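Local coordinates for conserved protein (Methanothermobacter thermautotrophicus, PDB 1T57) that binds flavin mononucleotide and magnesium, is related in sequence to the alpha/beta domain of pyruvate kinase, and has no established function, at residues W176-H188 against D194-P206. Residues are numbered along the deposited sequence; the frame is centred on the assembly and turned at random.
Sequences WGADTALVLTPAH and DLRIHEVIAMPRP. With MG (magnesium ion), chain D; FMN (flavin mononucleotide), chain E.
T185 and R196 exchange backbone hydrogen bonds at the end of an antiparallel beta hairpin nearest its connecting loop, in which strands 180-185 and 196-200 run at 144° to each other, their axes approaching to 4.5 Å. V183 O accepts from both H198 N (2.7 Å) and E199 N (3.2 Å), the double acceptance of a classic beta bulge; the first donor lies nearly in line with the carbonyl bond, the second on a lone pair. A second register shift follows before A181, whose N donates to A202 O and whose O receives a weak bond from I201 N.

On one face L182 bridges two residues: CD1 lies beside V200 CG1 (3.9 Å), the two side chains pointing the same way, while CD2 meets I197 CD1 (4.0 Å). On the other, V183 CG2, beside its own backbone N with CG1 anti (chi1 164°), touches I201 CD1 (3.7 Å) at about a right angle. The P204 ring crosses D179 similarly, CG to CG 3.4 Å, and P204 O binds magnesium at 2.6 Å, together with V142 O. Before the strand, G177 N donates to flavin mononucleotide O2P.

E199 forms salt bridges with K23, R46 and R205 of a second subunit. In the mixed sheet the hairpin lies between strands 168-172 and 22-28, and helix 36-50 covers A181 with V43 and I201 with L42.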
# COMPACT_ATOMS: atom_id res chain seq x y z
N TRP A 176 -24.29 14.84 -13.75
CA TRP A 176 -24.76 15.63 -14.88
C TRP A 176 -24.57 17.12 -14.62
O TRP A 176 -24.77 17.59 -13.49
CB TRP A 176 -26.25 15.33 -15.13
CG TRP A 176 -26.47 13.90 -15.52
CD1 TRP A 176 -26.12 13.32 -16.70
CD2 TRP A 176 -26.94 12.84 -14.67
NE1 TRP A 176 -26.32 11.96 -16.64
CE2 TRP A 176 -26.83 11.64 -15.41
CE3 TRP A 176 -27.44 12.80 -13.36
CZ2 TRP A 176 -27.19 10.39 -14.88
CZ3 TRP A 176 -27.81 11.55 -12.83
CH2 TRP A 176 -27.68 10.37 -13.59
N GLY A 177 -24.19 17.85 -15.66
CA GLY A 177 -24.01 19.29 -15.54
C GLY A 177 -22.99 19.75 -14.52
O GLY A 177 -21.99 19.09 -14.31
N ALA A 178 -23.23 20.88 -13.86
CA ALA A 178 -22.27 21.37 -12.89
C ALA A 178 -22.82 21.98 -11.58
O ALA A 178 -23.90 22.58 -11.55
CB ALA A 178 -21.33 22.36 -13.59
N ASP A 179 -22.06 21.81 -10.49
CA ASP A 179 -22.46 22.35 -9.19
C ASP A 179 -21.25 22.77 -8.35
O ASP A 179 -21.38 23.22 -7.21
CB ASP A 179 -23.34 21.35 -8.44
CG ASP A 179 -22.66 20.02 -8.19
OD1 ASP A 179 -23.35 19.06 -7.78
OD2 ASP A 179 -21.43 19.93 -8.40
N THR A 180 -20.05 22.65 -8.92
CA THR A 180 -18.84 23.04 -8.21
C THR A 180 -17.87 23.74 -9.13
O THR A 180 -17.60 23.28 -10.23
CB THR A 180 -18.10 21.86 -7.63
OG1 THR A 180 -18.97 21.10 -6.80
CG2 THR A 180 -16.93 22.35 -6.81
N ALA A 181 -17.33 24.86 -8.68
CA ALA A 181 -16.36 25.58 -9.50
C ALA A 181 -15.32 26.08 -8.55
O ALA A 181 -15.66 26.62 -7.50
CB ALA A 181 -17.02 26.75 -10.22
N LEU A 182 -14.07 25.90 -8.91
CA LEU A 182 -12.97 26.30 -8.05
C LEU A 182 -11.98 27.21 -8.77
O LEU A 182 -11.94 27.23 -9.99
CB LEU A 182 -12.25 25.05 -7.52
CG LEU A 182 -12.54 24.50 -6.11
CD1 LEU A 182 -14.00 24.35 -5.82
CD2 LEU A 182 -11.87 23.16 -6.00
N VAL A 183 -11.22 27.99 -7.99
CA VAL A 183 -10.19 28.85 -8.53
C VAL A 183 -8.90 28.22 -8.02
O VAL A 183 -8.64 28.14 -6.82
CB VAL A 183 -10.31 30.27 -8.01
CG1 VAL A 183 -9.03 31.03 -8.27
CG2 VAL A 183 -11.47 30.94 -8.72
N LEU A 184 -8.09 27.74 -8.94
CA LEU A 184 -6.89 27.06 -8.52
C LEU A 184 -5.76 27.17 -9.51
O LEU A 184 -5.91 27.72 -10.61
CB LEU A 184 -7.22 25.58 -8.30
CG LEU A 184 -7.90 24.89 -9.50
CD1 LEU A 184 -6.93 24.80 -10.71
CD2 LEU A 184 -8.40 23.50 -9.09
N THR A 185 -4.63 26.63 -9.10
CA THR A 185 -3.44 26.62 -9.92
C THR A 185 -3.12 25.15 -10.15
O THR A 185 -2.72 24.43 -9.22
CB THR A 185 -2.23 27.32 -9.20
OG1 THR A 185 -2.46 28.73 -9.12
CG2 THR A 185 -0.95 27.07 -9.97
N PRO A 186 -3.30 24.67 -11.38
CA PRO A 186 -3.02 23.27 -11.66
C PRO A 186 -1.58 22.90 -11.35
O PRO A 186 -0.74 23.76 -11.03
CB PRO A 186 -3.33 23.15 -13.14
CG PRO A 186 -4.46 24.13 -13.32
CD PRO A 186 -3.93 25.32 -12.55
N ALA A 187 -1.31 21.61 -11.48
CA ALA A 187 0.00 21.05 -11.26
C ALA A 187 0.04 19.74 -12.04
O ALA A 187 -0.99 19.13 -12.28
CB ALA A 187 0.21 20.79 -9.75
N HIS A 188 1.22 19.30 -12.44
CA HIS A 188 1.33 18.04 -13.16
C HIS A 188 1.23 16.83 -12.25
O HIS A 188 1.28 16.95 -11.03
CB HIS A 188 2.65 18.01 -13.90
CG HIS A 188 2.79 19.09 -14.92
ND1 HIS A 188 1.99 19.16 -16.04
CD2 HIS A 188 3.57 20.20 -14.95
CE1 HIS A 188 2.26 20.27 -16.70
NE2 HIS A 188 3.22 20.91 -16.06
N ASP A 194 1.55 19.96 -5.54
CA ASP A 194 1.89 21.35 -5.80
C ASP A 194 0.61 22.05 -6.32
O ASP A 194 0.64 23.22 -6.73
CB ASP A 194 2.98 21.46 -6.87
CG ASP A 194 4.37 21.23 -6.32
OD1 ASP A 194 4.51 20.68 -5.21
OD2 ASP A 194 5.33 21.62 -7.04
N LEU A 195 -0.51 21.34 -6.31
CA LEU A 195 -1.77 21.90 -6.79
C LEU A 195 -2.33 22.77 -5.69
O LEU A 195 -2.39 22.36 -4.54
CB LEU A 195 -2.74 20.79 -7.15
CG LEU A 195 -3.95 21.30 -7.92
CD1 LEU A 195 -4.44 20.20 -8.86
CD2 LEU A 195 -5.03 21.78 -6.93
N ARG A 196 -2.74 23.98 -6.03
CA ARG A 196 -3.24 24.89 -5.01
C ARG A 196 -4.68 25.29 -5.24
O ARG A 196 -5.05 25.70 -6.35
CB ARG A 196 -2.35 26.17 -4.92
CG ARG A 196 -0.86 25.94 -4.60
CD ARG A 196 -0.70 25.16 -3.26
NE ARG A 196 -1.40 25.80 -2.13
CZ ARG A 196 -1.65 25.20 -0.96
NH1 ARG A 196 -1.26 23.95 -0.74
NH2 ARG A 196 -2.32 25.84 -0.00
N ILE A 197 -5.48 25.17 -4.19
CA ILE A 197 -6.87 25.55 -4.27
C ILE A 197 -6.99 26.93 -3.63
O ILE A 197 -6.75 27.09 -2.43
CB ILE A 197 -7.76 24.50 -3.58
CG1 ILE A 197 -7.69 23.20 -4.40
CG2 ILE A 197 -9.20 25.01 -3.49
CD1 ILE A 197 -8.59 22.10 -3.91
N HIS A 198 -7.37 27.90 -4.44
CA HIS A 198 -7.49 29.29 -3.99
C HIS A 198 -8.88 29.79 -3.52
O HIS A 198 -9.02 30.24 -2.37
CB HIS A 198 -6.95 30.19 -5.11
CG HIS A 198 -5.53 29.88 -5.51
ND1 HIS A 198 -5.12 29.85 -6.82
CD2 HIS A 198 -4.43 29.62 -4.76
CE1 HIS A 198 -3.82 29.60 -6.87
NE2 HIS A 198 -3.38 29.46 -5.63
N GLU A 199 -9.90 29.69 -4.37
CA GLU A 199 -11.25 30.13 -4.01
C GLU A 199 -12.33 29.14 -4.43
O GLU A 199 -12.22 28.48 -5.47
CB GLU A 199 -11.57 31.48 -4.67
CG GLU A 199 -10.79 32.65 -4.14
CD GLU A 199 -10.89 33.86 -5.06
OE1 GLU A 199 -11.98 34.11 -5.61
OE2 GLU A 199 -9.87 34.56 -5.23
N VAL A 200 -13.39 29.05 -3.63
CA VAL A 200 -14.50 28.17 -3.98
C VAL A 200 -15.64 29.09 -4.45
O VAL A 200 -16.31 29.72 -3.63
CB VAL A 200 -14.96 27.32 -2.78
CG1 VAL A 200 -16.08 26.35 -3.21
CG2 VAL A 200 -13.78 26.56 -2.21
N ILE A 201 -15.85 29.18 -5.76
CA ILE A 201 -16.91 30.03 -6.29
C ILE A 201 -18.28 29.52 -5.88
O ILE A 201 -19.15 30.30 -5.52
CB ILE A 201 -16.82 30.10 -7.82
CG1 ILE A 201 -15.44 30.62 -8.22
CG2 ILE A 201 -17.88 31.02 -8.35
CD1 ILE A 201 -14.98 30.23 -9.61
N ALA A 202 -18.48 28.20 -5.91
CA ALA A 202 -19.77 27.62 -5.52
C ALA A 202 -19.63 26.11 -5.24
O ALA A 202 -18.80 25.45 -5.84
CB ALA A 202 -20.78 27.86 -6.63
N MSE A 203 -20.43 25.57 -4.35
CA MSE A 203 -20.34 24.14 -4.05
C MSE A 203 -21.58 23.62 -3.35
O MSE A 203 -22.18 24.33 -2.55
CB MSE A 203 -19.14 23.86 -3.15
CG MSE A 203 -19.16 24.67 -1.87
SE MSE A 203 -18.13 23.97 -0.36
CE MSE A 203 -16.89 25.46 -0.17
N PRO A 204 -21.97 22.38 -3.62
CA PRO A 204 -23.15 21.85 -2.94
C PRO A 204 -22.80 21.69 -1.47
O PRO A 204 -21.80 21.06 -1.14
CB PRO A 204 -23.36 20.48 -3.60
CG PRO A 204 -22.45 20.49 -4.84
CD PRO A 204 -21.30 21.33 -4.40
N ARG A 205 -23.62 22.27 -0.60
CA ARG A 205 -23.45 22.22 0.85
C ARG A 205 -23.49 20.83 1.46
O ARG A 205 -22.81 20.56 2.43
CB ARG A 205 -24.53 23.06 1.50
CG ARG A 205 -24.43 23.20 3.00
CD ARG A 205 -25.34 24.37 3.41
NE ARG A 205 -24.95 24.92 4.69
CZ ARG A 205 -24.95 24.24 5.84
NH1 ARG A 205 -25.33 22.96 5.87
NH2 ARG A 205 -24.54 24.82 6.97
N PRO A 206 -24.36 19.93 0.95
CA PRO A 206 -24.43 18.58 1.51
C PRO A 206 -23.07 17.78 1.44
O PRO A 206 -22.66 17.23 2.52
CB PRO A 206 -25.53 17.90 0.67
CG PRO A 206 -26.36 18.97 0.24
CD PRO A 206 -25.37 20.06 -0.12
OXT PRO A 206 -22.46 17.72 0.35
MG MG D . -20.75 19.68 0.77
N1 FMN E . -19.28 13.27 -11.80
C2 FMN E . -19.41 12.81 -10.50
O2 FMN E . -20.43 13.04 -9.87
N3 FMN E . -18.39 12.23 -9.80
C4 FMN E . -17.23 11.89 -10.45
O4 FMN E . -16.27 11.48 -9.78
C4A FMN E . -17.05 12.37 -11.75
N5 FMN E . -15.87 12.11 -12.42
C5A FMN E . -15.61 12.82 -13.56
C6 FMN E . -14.41 12.56 -14.21
C7 FMN E . -14.13 13.12 -15.42
C7M FMN E . -12.84 12.72 -16.06
C8 FMN E . -15.19 13.56 -16.20
C8M FMN E . -14.95 14.08 -17.61
C9 FMN E . -16.41 13.80 -15.58
C9A FMN E . -16.61 13.53 -14.23
N10 FMN E . -17.90 13.55 -13.68
C10 FMN E . -18.06 13.12 -12.38
C1' FMN E . -19.06 14.26 -14.34
C2' FMN E . -18.87 15.75 -14.22
O2' FMN E . -18.64 16.06 -12.84
C3' FMN E . -20.10 16.49 -14.67
O3' FMN E . -21.23 16.06 -13.97
C4' FMN E . -20.37 16.75 -16.17
O4' FMN E . -21.43 17.67 -16.16
C5' FMN E . -20.97 15.75 -17.13
O5' FMN E . -21.22 16.55 -18.26
P FMN E . -22.58 16.72 -19.11
O1P FMN E . -22.20 17.40 -20.38
O2P FMN E . -23.65 17.55 -18.37
O3P FMN E . -23.09 15.30 -19.38